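Local atomic coordinates of beta-galactosidase (Trichoderma reesei, PDB entry 3OG2), a protein that probably hydrolyses terminal non-reducing beta-D-galactose residues of beta-D-galactosides, as a glycosylated member of glycoside hydrolase family 35. Residues Asn393-Pro398 / Arg411-Ser416; Tyr588-Val593 / Leu600-Asp605; Ala683-Ser688 / Ser704-His709. All coordinates share one frame; numbering follows the deposited sequence. Where two conformers were deposited one is given.

Overall arrangement
The three contacts follow one another along the chain and do not touch. Contacts 1 and 2 are two beta hairpins whose centres lie about 38 Å apart; they belong to beta-galactosidase domains 2 and 3. Contact 3 joins two loop segments of an all-beta domain further along the chain. Its centre is about 58 Å from that of contact 1 and about 55 Å from that of contact 2, on the opposite side of the chain's centre. All three lie away from the galactose site, which includes Glu180 and Glu278. Sugar is near each: Asn414 of contact 1 carries a glycan, Tyr588 of contact 2 borders one, and segment 683-688 of contact 3 ends just before glycosylated Asn689.

Contact 1: Asn393-Pro398 / Arg411-Ser416; sequences NIVITP and RHANYS. With NAG (2-acetamido-2-deoxy-beta-D-glucopyranose), chain D.
Val395 lies over one face of the Arg411 guanidinium group. Its CB sits 3.9 Å from CZ of Arg411, over the centre of the group, and CG1 and CG2 reach toward NH2 and NH1. The two side chains run side by side and point the same way. Arg411 places CG between its backbone N and carbonyl carbon (chi1 62°), then extends straight to NE. This carries the head alongside the end of its own strand. There Arg411 NH1 donates to His412 O at 2.8 Å and to Ala413 O at 3.0 Å. Both oxygens lie near the guanidinium plane, and the two bonds fix its rotation.

The paired residues lie at the open end of the antiparallel hairpin of strands 394-400 and 406-412 in domain 2, away from its turn. Val395 N donates to Arg411 O and Arg411 N to Val395 O, each at 2.9 Å. Beyond this pair, Ala413 N donates to Asn393 O from above the carbonyl plane. A water also donates to Asn393 O and hydrogen-bonds His412 ND1 at the ring edge; His412 NE2 is bonded to Thr446 O. With an alanine in place of Arg411, Val395 is likely to lose the flat group it lies over, and the carbonyls of His412 and Ala413 their bonds from NH1.

Past the hairpin, Asn414 OD1 accepts from Ser416 N at 3.1 Å, which makes an Asx turn. Asn414 ND2 is bonded to C1 of the NAG at 1.5 Å, the N-linked sugar. Ser416 OG lies beside the same sugar, 3.0 Å from C5 of the NAG.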
loop_
_atom_site.group_PDB
_atom_site.type_symbol
_atom_site.label_atom_id
_atom_site.label_comp_id
_atom_site.label_asym_id
_atom_site.label_seq_id
_atom_site.Cartn_x
_atom_site.Cartn_y
_atom_site.Cartn_z
ATOM N N ASN A 393 -9.115 29.366 -21.176
ATOM C CA ASN A 393 -9.705 28.570 -20.101
ATOM C C ASN A 393 -8.973 27.255 -19.915
ATOM O O ASN A 393 -9.353 26.449 -19.052
ATOM C CB ASN A 393 -11.181 28.310 -20.452
ATOM C CG ASN A 393 -11.932 29.639 -20.489
ATOM O OD1 ASN A 393 -12.082 30.259 -19.434
ATOM N ND2 ASN A 393 -12.318 29.982 -21.716
ATOM N N ILE A 394 -7.928 27.001 -20.674
ATOM C CA ILE A 394 -7.138 25.787 -20.484
ATOM C C ILE A 394 -5.675 26.214 -20.437
ATOM O O ILE A 394 -5.279 27.219 -21.021
ATOM C CB ILE A 394 -7.386 24.754 -21.578
ATOM C CG1 ILE A 394 -7.092 25.341 -22.936
ATOM C CG2 ILE A 394 -8.813 24.180 -21.516
ATOM C CD1 ILE A 394 -7.190 24.404 -24.111
ATOM N N VAL A 395 -4.935 25.390 -19.691
ATOM C CA VAL A 395 -3.499 25.521 -19.567
ATOM C C VAL A 395 -2.874 24.380 -20.358
ATOM O O VAL A 395 -3.346 23.223 -20.285
ATOM C CB VAL A 395 -3.060 25.541 -18.095
ATOM C CG1 VAL A 395 -1.557 25.277 -17.976
ATOM C CG2 VAL A 395 -3.389 26.873 -17.463
ATOM N N ILE A 396 -1.834 24.657 -21.120
ATOM C CA ILE A 396 -1.147 23.624 -21.892
ATOM C C ILE A 396 0.327 23.659 -21.563
ATOM O O ILE A 396 0.964 24.740 -21.648
ATOM C CB ILE A 396 -1.392 23.822 -23.414
ATOM C CG1 ILE A 396 -2.899 23.777 -23.690
ATOM C CG2 ILE A 396 -0.586 22.811 -24.210
ATOM C CD1 ILE A 396 -3.267 24.075 -25.154
ATOM N N THR A 397 0.898 22.531 -21.194
ATOM C CA THR A 397 2.341 22.441 -20.995
ATOM C C THR A 397 2.948 21.625 -22.101
ATOM O O THR A 397 2.562 20.474 -22.261
ATOM C CB THR A 397 2.658 21.779 -19.636
ATOM O OG1 THR A 397 1.976 22.500 -18.585
ATOM C CG2 THR A 397 4.160 21.827 -19.381
ATOM N N PRO A 398 3.871 22.195 -22.874
ATOM C CA PRO A 398 4.535 21.473 -23.955
ATOM C C PRO A 398 5.770 20.735 -23.483
ATOM O O PRO A 398 6.514 21.239 -22.644
ATOM C CB PRO A 398 4.941 22.612 -24.929
ATOM C CG PRO A 398 5.244 23.734 -23.988
ATOM C CD PRO A 398 4.285 23.616 -22.831
ATOM N N ARG A 411 -4.995 20.949 -19.400
ATOM C CA ARG A 411 -5.848 20.867 -18.223
ATOM C C ARG A 411 -6.722 22.114 -18.198
ATOM O O ARG A 411 -6.460 23.113 -18.889
ATOM C CB ARG A 411 -5.020 20.754 -16.928
ATOM C CG ARG A 411 -4.123 21.958 -16.681
ATOM C CD ARG A 411 -3.627 21.909 -15.249
ATOM N NE ARG A 411 -2.628 22.888 -14.873
ATOM C CZ ARG A 411 -2.965 24.118 -14.479
ATOM N NH1 ARG A 411 -4.227 24.543 -14.436
ATOM N NH2 ARG A 411 -1.966 24.937 -14.112
ATOM N N HIS A 412 -7.754 22.081 -17.360
ATOM C CA HIS A 412 -8.478 23.335 -17.116
ATOM C C HIS A 412 -7.565 24.336 -16.410
ATOM O O HIS A 412 -6.761 23.992 -15.539
ATOM C CB HIS A 412 -9.695 23.066 -16.224
ATOM C CG HIS A 412 -10.756 22.251 -16.908
ATOM N ND1 HIS A 412 -11.667 22.793 -17.773
ATOM C CD2 HIS A 412 -11.048 20.924 -16.850
ATOM C CE1 HIS A 412 -12.490 21.859 -18.229
ATOM N NE2 HIS A 412 -12.121 20.709 -17.670
ATOM N N ALA A 413 -7.718 25.615 -16.737
ATOM C CA ALA A 413 -6.901 26.638 -16.104
ATOM C C ALA A 413 -7.075 26.682 -14.592
ATOM O O ALA A 413 -6.109 26.849 -13.852
ATOM C CB ALA A 413 -7.266 28.029 -16.660
ATOM N N ASN A 414 -8.314 26.556 -14.096
ATOM C CA ASN A 414 -8.598 26.205 -12.722
ATOM C C ASN A 414 -8.567 24.680 -12.671
ATOM O O ASN A 414 -9.473 24.029 -13.150
ATOM C CB ASN A 414 -9.971 26.761 -12.312
ATOM C CG ASN A 414 -10.324 26.270 -10.917
ATOM O OD1 ASN A 414 -9.605 25.527 -10.249
ATOM N ND2 ASN A 414 -11.525 26.643 -10.472
ATOM N N TYR A 415 -7.511 24.120 -12.095
ATOM C CA TYR A 415 -7.254 22.694 -12.187
ATOM C C TYR A 415 -8.390 21.908 -11.529
ATOM O O TYR A 415 -8.493 20.705 -11.816
ATOM C CB TYR A 415 -5.887 22.300 -11.578
ATOM C CG TYR A 415 -5.968 22.052 -10.081
ATOM C CD1 TYR A 415 -5.959 23.100 -9.161
ATOM C CD2 TYR A 415 -6.046 20.760 -9.607
ATOM C CE1 TYR A 415 -6.034 22.916 -7.809
ATOM C CE2 TYR A 415 -6.145 20.518 -8.253
ATOM C CZ TYR A 415 -6.126 21.580 -7.372
ATOM O OH TYR A 415 -6.214 21.299 -6.042
ATOM N N SER A 416 -9.112 22.497 -10.606
ATOM C CA SER A 416 -10.207 21.884 -9.836
ATOM C C SER A 416 -11.493 21.820 -10.638
ATOM O O SER A 416 -12.466 21.173 -10.225
ATOM C CB SER A 416 -10.366 22.726 -8.537
ATOM O OG SER A 416 -11.601 22.362 -7.876
HETATM C C1 NAG D . -12.143 25.965 -9.346
HETATM C C2 NAG D . -12.760 27.142 -8.606
HETATM C C3 NAG D . -13.611 26.641 -7.450
HETATM C C4 NAG D . -14.505 25.423 -7.710
HETATM C C5 NAG D . -13.789 24.344 -8.550
HETATM C C6 NAG D . -14.709 23.264 -9.103
HETATM C C7 NAG D . -11.264 29.130 -8.652
HETATM C C8 NAG D . -9.979 29.657 -8.064
HETATM N N2 NAG D . -11.760 28.045 -8.064
HETATM O O3 NAG D . -14.242 27.713 -6.790
HETATM O O4 NAG D . -14.810 24.872 -6.453
HETATM O O5 NAG D . -13.163 25.029 -9.614
HETATM O O6 NAG D . -15.572 23.838 -10.098
HETATM O O7 NAG D . -11.933 29.925 -9.331
HETATM O O HOH W 1 -11.796 25.401 -18.268
#

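Contact 2: Tyr588-Val593 / Leu600-Asp605; sequences YLIRSV and LSVQAD. With NAG (2-acetamido-2-deoxy-beta-D-glucopyranose), chain B.
Strands 589-596 and 599-605 form an antiparallel hairpin in domain 3, at the edge of a mixed sheet, and here Leu589 pairs with Asp605 and Val593 with Val602. Two classic bulges interrupt it. Tyr588 and Leu589 both face Asp605, and Arg591 and Ser592 both face Gln603. At the second bulge Arg591 N donates to Gln603 O at 2.8 Å, while the bond from Ser592 N to the same oxygen is weak. The bulge also turns Arg591 toward the partner strand.

Arg591 CG lies anti to the carbonyl carbon (chi1 -66°), and the chain then runs extended to a side-on salt bridge. Arg591 NE donates to Asp605 OD1 at 2.8 Å, and Arg591 NH2 donates to Asp605 OD2 at 2.8 Å. Both oxygens lie in the guanidinium plane, but both nitrogens stand about 40° above the carboxylate plane, and the two groups are turned 48° against each other. Leu589 CD2 lies 3.5 Å above the Arg591 guanidinium plane, over its centre. Asp605 CB meets the Tyr588 ring at its edge, 3.8 Å from CD2 of Tyr588. At the other edge of the ring, Tyr588 CD1 is 3.3 Å from O5 of a NAG.

The other face of the hairpin is apolar. Ile590 CD1 packs on Ala604 CB at 3.7 Å and also reaches Val602, whose CG2 lies beside CG1 of Val593.

The charges have further partners. Arg591 NH2 also bridges to Asp60 and NH1 bonds His63, both in helix 58-66 of the family 35 TIM-barrel range. Asp605 accepts from Thr983 OG1 and Gly984 N, near the C-terminus. Several polar partners thus grip the buried ion pair, which probably offsets the cost of burying it.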
loop_
_atom_site.group_PDB
_atom_site.type_symbol
_atom_site.label_atom_id
_atom_site.label_comp_id
_atom_site.label_asym_id
_atom_site.label_seq_id
_atom_site.Cartn_x
_atom_site.Cartn_y
_atom_site.Cartn_z
ATOM N N TYR A 588 -11.495 -9.024 -16.599
ATOM C CA TYR A 588 -11.240 -8.269 -15.381
ATOM C C TYR A 588 -9.751 -8.101 -15.110
ATOM O O TYR A 588 -9.318 -7.104 -14.519
ATOM C CB TYR A 588 -11.907 -9.010 -14.258
ATOM C CG TYR A 588 -11.604 -8.615 -12.835
ATOM C CD1 TYR A 588 -12.191 -7.529 -12.180
ATOM C CD2 TYR A 588 -10.709 -9.418 -12.121
ATOM C CE1 TYR A 588 -11.906 -7.209 -10.871
ATOM C CE2 TYR A 588 -10.420 -9.134 -10.789
ATOM C CZ TYR A 588 -11.016 -8.019 -10.192
ATOM O OH TYR A 588 -10.737 -7.748 -8.874
ATOM N N LEU A 589 -8.959 -9.079 -15.566
ATOM C CA LEU A 589 -7.523 -9.024 -15.462
ATOM C C LEU A 589 -6.929 -9.954 -16.529
ATOM O O LEU A 589 -7.387 -11.102 -16.630
ATOM C CB LEU A 589 -7.030 -9.501 -14.083
ATOM C CG LEU A 589 -5.515 -9.557 -13.870
ATOM C CD1 LEU A 589 -4.860 -8.165 -14.031
ATOM C CD2 LEU A 589 -5.218 -10.083 -12.466
ATOM N N ILE A 590 -5.931 -9.492 -17.271
ATOM C CA ILE A 590 -5.074 -10.411 -18.023
ATOM C C ILE A 590 -3.736 -10.451 -17.330
ATOM O O ILE A 590 -3.088 -9.421 -17.184
ATOM C CB ILE A 590 -4.926 -9.976 -19.488
ATOM C CG1 ILE A 590 -6.297 -9.901 -20.154
ATOM C CG2 ILE A 590 -3.934 -10.881 -20.187
ATOM C CD1 ILE A 590 -7.020 -11.237 -20.315
ATOM N N ARG A 591 -3.397 -11.631 -16.821
ATOM C CA ARG A 591 -2.186 -11.789 -16.044
ATOM C C ARG A 591 -0.983 -12.017 -16.931
ATOM O O ARG A 591 0.087 -11.463 -16.634
ATOM C CB ARG A 591 -2.306 -12.997 -15.083
ATOM C CG ARG A 591 -3.364 -12.756 -14.004
ATOM C CD ARG A 591 -3.523 -14.089 -13.174
ATOM N NE ARG A 591 -4.536 -13.809 -12.159
ATOM C CZ ARG A 591 -4.292 -13.211 -11.010
ATOM N NH1 ARG A 591 -3.069 -12.861 -10.620
ATOM N NH2 ARG A 591 -5.327 -12.976 -10.208
ATOM N N SER A 592 -1.098 -12.839 -17.957
ATOM C CA SER A 592 0.094 -13.202 -18.748
ATOM C C SER A 592 -0.378 -13.880 -20.016
ATOM O O SER A 592 -1.507 -14.372 -20.107
ATOM C CB SER A 592 0.965 -14.195 -17.973
ATOM O OG SER A 592 0.284 -15.422 -17.712
ATOM N N VAL A 593 0.523 -13.972 -20.967
ATOM C CA VAL A 593 0.393 -14.817 -22.149
ATOM C C VAL A 593 1.687 -15.609 -22.299
ATOM O O VAL A 593 2.775 -15.191 -21.817
ATOM C CB VAL A 593 0.127 -14.010 -23.433
ATOM C CG1 VAL A 593 -1.221 -13.296 -23.297
ATOM C CG2 VAL A 593 1.287 -13.050 -23.716
ATOM N N LEU A 600 -1.325 -20.102 -28.253
ATOM C CA LEU A 600 -1.246 -18.949 -27.361
ATOM C C LEU A 600 -2.048 -19.258 -26.106
ATOM O O LEU A 600 -3.249 -19.562 -26.203
ATOM C CB LEU A 600 -1.847 -17.733 -28.048
ATOM C CG LEU A 600 -1.966 -16.465 -27.177
ATOM C CD1 LEU A 600 -0.591 -15.899 -26.872
ATOM C CD2 LEU A 600 -2.831 -15.396 -27.834
ATOM N N SER A 601 -1.404 -19.194 -24.949
ATOM C CA SER A 601 -2.024 -19.516 -23.667
ATOM C C SER A 601 -2.190 -18.231 -22.884
ATOM O O SER A 601 -1.188 -17.528 -22.697
ATOM C CB SER A 601 -1.090 -20.492 -22.944
ATOM O OG SER A 601 -1.588 -20.898 -21.687
ATOM N N VAL A 602 -3.365 -17.913 -22.425
ATOM C CA VAL A 602 -3.640 -16.693 -21.692
ATOM C C VAL A 602 -4.039 -17.072 -20.254
ATOM O O VAL A 602 -4.886 -17.958 -20.093
ATOM C CB VAL A 602 -4.795 -15.950 -22.377
ATOM C CG1 VAL A 602 -5.064 -14.628 -21.650
ATOM C CG2 VAL A 602 -4.510 -15.721 -23.865
ATOM N N GLN A 603 -3.490 -16.369 -19.290
ATOM C CA GLN A 603 -3.996 -16.470 -17.935
ATOM C C GLN A 603 -4.811 -15.221 -17.616
ATOM O O GLN A 603 -4.271 -14.122 -17.812
ATOM C CB GLN A 603 -2.813 -16.620 -16.949
ATOM C CG GLN A 603 -2.038 -17.922 -17.155
ATOM C CD GLN A 603 -2.855 -19.183 -16.929
ATOM O OE1 GLN A 603 -2.887 -20.064 -17.827
ATOM N NE2 GLN A 603 -3.490 -19.322 -15.760
ATOM N N ALA A 604 -6.026 -15.395 -17.162
ATOM C CA ALA A 604 -6.960 -14.281 -17.042
ATOM C C ALA A 604 -7.897 -14.477 -15.841
ATOM O O ALA A 604 -8.104 -15.630 -15.455
ATOM C CB ALA A 604 -7.799 -14.200 -18.296
ATOM N N ASP A 605 -8.419 -13.377 -15.342
ATOM C CA ASP A 605 -9.476 -13.445 -14.340
ATOM C C ASP A 605 -10.735 -12.779 -14.900
ATOM O O ASP A 605 -10.649 -11.811 -15.650
ATOM C CB ASP A 605 -9.123 -12.745 -13.028
ATOM C CG ASP A 605 -8.044 -13.475 -12.250
ATOM O OD1 ASP A 605 -7.203 -14.190 -12.823
ATOM O OD2 ASP A 605 -8.029 -13.325 -10.966
HETATM C C1 NAG B . -16.037 -6.357 -12.207
HETATM C C2 NAG B . -16.868 -5.548 -11.168
HETATM C C3 NAG B . -17.213 -4.173 -11.731
HETATM C C4 NAG B . -15.871 -3.452 -12.106
HETATM C C5 NAG B . -15.059 -4.371 -13.053
HETATM C C6 NAG B . -13.664 -3.789 -13.282
HETATM C C7 NAG B . -18.300 -7.104 -9.938
HETATM C C8 NAG B . -19.656 -7.731 -9.859
HETATM N N2 NAG B . -18.114 -6.248 -10.949
HETATM O O3 NAG B . -17.823 -3.426 -10.666
HETATM O O4 NAG B . -16.220 -2.303 -12.873
HETATM O O5 NAG B . -14.831 -5.602 -12.368
HETATM O O6 NAG B . -13.066 -4.529 -14.341
HETATM O O7 NAG B . -17.351 -7.431 -9.201
HETATM O O HOH W 2 0.350 -17.386 -19.876
#

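Contact 3: Ala683-Ser688 / Ser704-His709; sequences ANLRTS and SDYGFH
Leu685 sets its CD1 methyl over one face of the Tyr706 ring. The methyl is 3.8 Å from the ring centroid, 27° off the normal, which makes a CH-pi contact. It sits toward the rim, with CD1 3.4 Å from CE2 of Tyr706. The two side chains come from opposite directions. Tyr706 turns CG anti to its own carbonyl carbon (chi1 -62°), and the ring carries OH to the backbone of Ala683-Leu685. There Leu685 N donates to Tyr706 OH at 3.2 Å, and the hydroxyl is also bonded to Ser700 O. Ala683 CB touches the phenol end, 4.0 Å from CZ of Tyr706.

Both segments lie in the connection between strand 663-666 and strand 713-720 of an all-beta domain. Ala683 is tied by its backbone to Trp821 in strand 820-824, and Tyr706 rests on Leu823 there.

Away from the ring the contact rests on polar bonds and a water. Ser688 OG donates to Asp705 OD2 at 2.7 Å, on the syn side of the carboxylate. The same oxygen is bonded to Ser700 OG. A water donates to Thr687 O and, weakly, to Asp705 OD2. The solvent side is the back of segment 683-688, where Asn684, Arg686 and Thr687 are exposed.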
loop_
_atom_site.group_PDB
_atom_site.type_symbol
_atom_site.label_atom_id
_atom_site.label_comp_id
_atom_site.label_asym_id
_atom_site.label_seq_id
_atom_site.Cartn_x
_atom_site.Cartn_y
_atom_site.Cartn_z
ATOM N N ALA A 683 8.624 -4.399 38.097
ATOM C CA ALA A 683 8.871 -3.062 37.522
ATOM C C ALA A 683 9.708 -2.325 38.553
ATOM O O ALA A 683 9.127 -1.534 39.306
ATOM C CB ALA A 683 7.571 -2.303 37.244
ATOM N N ASN A 684 10.995 -2.656 38.606
ATOM C CA ASN A 684 11.798 -2.156 39.704
ATOM C C ASN A 684 12.990 -1.356 39.200
ATOM O O ASN A 684 13.937 -1.085 39.977
ATOM C CB ASN A 684 12.269 -3.306 40.602
ATOM C CG ASN A 684 13.106 -4.327 39.844
ATOM O OD1 ASN A 684 13.364 -4.193 38.634
ATOM N ND2 ASN A 684 13.533 -5.338 40.578
ATOM N N LEU A 685 13.014 -0.933 37.956
ATOM C CA LEU A 685 14.090 -0.123 37.443
ATOM C C LEU A 685 13.970 1.302 37.930
ATOM O O LEU A 685 12.962 1.963 37.610
ATOM C CB LEU A 685 14.096 -0.120 35.888
ATOM C CG LEU A 685 14.314 -1.558 35.329
ATOM C CD1 LEU A 685 14.156 -1.575 33.813
ATOM C CD2 LEU A 685 15.653 -2.137 35.826
ATOM N N ARG A 686 14.958 1.760 38.672
ATOM C CA ARG A 686 14.820 3.096 39.268
ATOM C C ARG A 686 15.260 4.224 38.328
ATOM O O ARG A 686 15.026 5.398 38.620
ATOM C CB ARG A 686 15.601 3.171 40.600
ATOM C CG ARG A 686 15.120 2.074 41.584
ATOM C CD ARG A 686 15.606 2.484 42.996
ATOM N NE ARG A 686 15.072 3.836 43.091
ATOM C CZ ARG A 686 13.782 4.205 43.167
ATOM N NH1 ARG A 686 12.780 3.312 43.178
ATOM N NH2 ARG A 686 13.529 5.507 43.230
ATOM N N THR A 687 15.922 3.822 37.240
ATOM C CA THR A 687 16.306 4.778 36.207
ATOM C C THR A 687 15.862 4.229 34.842
ATOM O O THR A 687 15.596 3.030 34.706
ATOM C CB THR A 687 17.821 5.017 36.151
ATOM O OG1 THR A 687 18.432 3.735 35.849
ATOM C CG2 THR A 687 18.340 5.481 37.504
ATOM N N SER A 688 15.772 5.161 33.923
ATOM C CA SER A 688 15.431 4.880 32.533
ATOM C C SER A 688 16.448 5.514 31.582
ATOM O O SER A 688 16.962 6.557 31.901
ATOM C CB SER A 688 14.032 5.387 32.189
ATOM O OG SER A 688 13.703 5.123 30.812
ATOM N N SER A 704 8.535 -0.437 27.132
ATOM C CA SER A 704 9.721 -0.764 26.336
ATOM C C SER A 704 10.957 -0.820 27.211
ATOM O O SER A 704 11.958 -1.449 26.776
ATOM C CB SER A 704 9.944 0.262 25.212
ATOM O OG SER A 704 8.957 0.080 24.187
ATOM N N ASP A 705 10.940 -0.222 28.391
ATOM C CA ASP A 705 12.103 -0.311 29.267
ATOM C C ASP A 705 12.277 -1.719 29.769
ATOM O O ASP A 705 13.394 -2.062 30.217
ATOM C CB ASP A 705 11.980 0.604 30.469
ATOM C CG ASP A 705 12.337 2.073 30.133
ATOM O OD1 ASP A 705 12.755 2.367 28.992
ATOM O OD2 ASP A 705 12.216 2.918 31.064
ATOM N N TYR A 706 11.276 -2.579 29.701
ATOM C CA TYR A 706 11.325 -3.966 30.152
ATOM C C TYR A 706 11.192 -4.937 28.981
ATOM O O TYR A 706 11.011 -6.149 29.191
ATOM C CB TYR A 706 10.186 -4.192 31.155
ATOM C CG TYR A 706 10.326 -3.314 32.388
ATOM C CD1 TYR A 706 9.768 -2.039 32.411
ATOM C CD2 TYR A 706 11.000 -3.777 33.496
ATOM C CE1 TYR A 706 9.885 -1.226 33.533
ATOM C CE2 TYR A 706 11.118 -2.951 34.647
ATOM C CZ TYR A 706 10.556 -1.704 34.660
ATOM O OH TYR A 706 10.695 -0.924 35.798
ATOM N N GLY A 707 11.288 -4.408 27.746
ATOM C CA GLY A 707 11.254 -5.309 26.594
ATOM C C GLY A 707 9.896 -5.546 25.990
ATOM O O GLY A 707 9.785 -6.466 25.129
ATOM N N PHE A 708 8.868 -4.787 26.392
ATOM C CA PHE A 708 7.510 -4.988 25.920
ATOM C C PHE A 708 7.148 -3.862 24.946
ATOM O O PHE A 708 6.960 -2.729 25.422
ATOM C CB PHE A 708 6.516 -5.009 27.096
ATOM C CG PHE A 708 6.849 -6.126 28.083
ATOM C CD1 PHE A 708 6.816 -7.456 27.693
ATOM C CD2 PHE A 708 7.168 -5.777 29.395
ATOM C CE1 PHE A 708 7.092 -8.432 28.624
ATOM C CE2 PHE A 708 7.488 -6.732 30.329
ATOM C CZ PHE A 708 7.439 -8.073 29.917
ATOM N N HIS A 709 7.024 -4.187 23.670
ATOM C CA HIS A 709 6.863 -3.150 22.642
ATOM C C HIS A 709 5.544 -3.225 21.897
ATOM O O HIS A 709 5.305 -2.354 21.035
ATOM C CB HIS A 709 8.001 -3.284 21.570
ATOM C CG HIS A 709 9.331 -3.331 22.267
ATOM N ND1 HIS A 709 9.728 -2.347 23.180
ATOM C CD2 HIS A 709 10.268 -4.313 22.222
ATOM C CE1 HIS A 709 10.929 -2.728 23.635
ATOM N NE2 HIS A 709 11.277 -3.893 23.069
HETATM O O HOH W 3 14.137 1.622 32.826
#